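Local atomic coordinates of A rubisco-like protein (Burkholderia fungorum, PDB entry 3NWR), a protein that belongs to the RuBisCO-like proteins, relatives of the ribulose bisphosphate carboxylase large chain, and is probably an enzyme whose exact reaction is unsettled. Residues A[240-243]-A[244-247]. Numbering follows the deposited sequence.
Sequences LDAM and RRHA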
loop_
_atom_site.group_PDB
_atom_site.type_symbol
_atom_site.label_atom_id
_atom_site.label_comp_id
_atom_site.label_asym_id
_atom_site.label_seq_id
_atom_site.Cartn_x
_atom_site.Cartn_y
_atom_site.Cartn_z
ATOM N N LEU A 240 -6.238 -5.437 -13.029
ATOM C CA LEU A 240 -7.052 -6.584 -12.595
ATOM C C LEU A 240 -7.634 -7.404 -13.749
ATOM O O LEU A 240 -7.517 -8.628 -13.756
ATOM C CB LEU A 240 -8.172 -6.156 -11.635
ATOM C CG LEU A 240 -9.108 -7.230 -11.049
ATOM C CD1 LEU A 240 -10.220 -7.663 -12.027
ATOM C CD2 LEU A 240 -8.332 -8.442 -10.518
ATOM N N ASP A 241 -8.257 -6.745 -14.723
ATOM C CA ASP A 241 -8.825 -7.489 -15.844
ATOM C C ASP A 241 -7.735 -8.302 -16.538
ATOM O O ASP A 241 -7.951 -9.460 -16.912
ATOM C CB ASP A 241 -9.502 -6.557 -16.849
ATOM C CG ASP A 241 -10.755 -5.907 -16.299
ATOM O OD1 ASP A 241 -11.348 -6.417 -15.338
ATOM O OD2 ASP A 241 -11.167 -4.868 -16.855
ATOM N N ALA A 242 -6.568 -7.691 -16.720
ATOM C CA ALA A 242 -5.444 -8.380 -17.342
ATOM C C ALA A 242 -4.977 -9.557 -16.497
ATOM O O ALA A 242 -4.704 -10.637 -17.032
ATOM C CB ALA A 242 -4.295 -7.418 -17.613
ATOM N N MET A 243 -4.894 -9.365 -15.181
ATOM C CA MET A 243 -4.509 -10.464 -14.292
ATOM C C MET A 243 -5.411 -11.669 -14.424
ATOM O O MET A 243 -4.939 -12.807 -14.377
ATOM C CB MET A 243 -4.474 -10.038 -12.823
ATOM C CG MET A 243 -3.265 -9.226 -12.463
ATOM S SD MET A 243 -2.870 -9.355 -10.693
ATOM C CE MET A 243 -4.272 -8.508 -10.015
ATOM N N ARG A 244 -6.712 -11.432 -14.552
ATOM C CA ARG A 244 -7.642 -12.539 -14.734
ATOM C C ARG A 244 -7.366 -13.269 -16.039
ATOM O O ARG A 244 -7.397 -14.501 -16.076
ATOM C CB ARG A 244 -9.101 -12.067 -14.679
ATOM C CG ARG A 244 -9.634 -11.919 -13.249
ATOM C CD ARG A 244 -11.055 -11.368 -13.216
ATOM N NE ARG A 244 -11.705 -11.650 -11.934
ATOM C CZ ARG A 244 -12.710 -10.944 -11.422
ATOM N NH1 ARG A 244 -13.185 -9.886 -12.072
ATOM N NH2 ARG A 244 -13.235 -11.289 -10.255
ATOM N N ARG A 245 -7.093 -12.521 -17.106
ATOM C CA ARG A 245 -6.730 -13.152 -18.377
ATOM C C ARG A 245 -5.446 -13.963 -18.221
ATOM O O ARG A 245 -5.348 -15.077 -18.738
ATOM C CB ARG A 245 -6.583 -12.115 -19.495
ATOM C CG ARG A 245 -7.905 -11.468 -19.886
ATOM C CD ARG A 245 -7.782 -10.611 -21.143
ATOM N NE ARG A 245 -6.861 -9.485 -20.996
ATOM C CZ ARG A 245 -7.203 -8.272 -20.559
ATOM N NH1 ARG A 245 -8.456 -8.008 -20.204
ATOM N NH2 ARG A 245 -6.285 -7.317 -20.477
ATOM N N HIS A 246 -4.460 -13.407 -17.520
ATOM C CA HIS A 246 -3.203 -14.121 -17.311
ATOM C C HIS A 246 -3.431 -15.411 -16.527
ATOM O O HIS A 246 -2.842 -16.441 -16.834
ATOM C CB HIS A 246 -2.187 -13.276 -16.533
ATOM C CG HIS A 246 -1.822 -11.974 -17.178
ATOM N ND1 HIS A 246 -1.885 -11.754 -18.540
ATOM C CD2 HIS A 246 -1.354 -10.827 -16.632
ATOM C CE1 HIS A 246 -1.488 -10.519 -18.799
ATOM N NE2 HIS A 246 -1.157 -9.937 -17.659
ATOM N N ALA A 247 -4.269 -15.344 -15.502
ATOM C CA ALA A 247 -4.526 -16.515 -14.670
ATOM C C ALA A 247 -5.244 -17.607 -15.461
ATOM O O ALA A 247 -4.958 -18.802 -15.290
ATOM C CB ALA A 247 -5.325 -16.117 -13.420
HETATM O O HOH W 1 -12.510 -8.820 -14.847
#
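L240 lies against the side chain of R244 one turn further along the helix: its CD1 is 3.7 Å from NH1, and its backbone O accepts the R244 N-H at 3.0 Å. The arginine is extended from CG to NE, which carries its guanidinium past the leucine methyl to the neighbourhood of D241. There a water takes over the link, donating to OD1 of D241 at 2.7 Å and accepting from NH1 of R244 in the guanidinium plane. Both residues also reach across the dimer interface, where D241 OD2 forms a salt bridge with R244 NH2 of the second subunit, and R244 NH2 with D241 OD2 of that subunit. D241 O accepts the R245 N-H at 3.2 Å. R245 folds back: a bend at chi3 (-62°) brings its guanidinium over the preceding turn, one face toward D241 O and A242 CA, with NH2 3.5 Å from A242 CB. A242 O accepts the H246 N-H at 2.8 Å and also lies over the imidazole, 3.2 Å above its centre; the ring's NE2 is held by D238 OD2. M243 O accepts the A247 N-H, the fourth of the i to i+4 bonds here, while the methionine side chain touches D238 of its own chain and S268 of the second subunit. These bonds make the first turns of helix 240-252, the crossover between strands 233-235 and 257-261 in the TIM-barrel catalytic domain; helix 267-276 lies alongside, touched by L240 and A247 and bonded by R244 through T276.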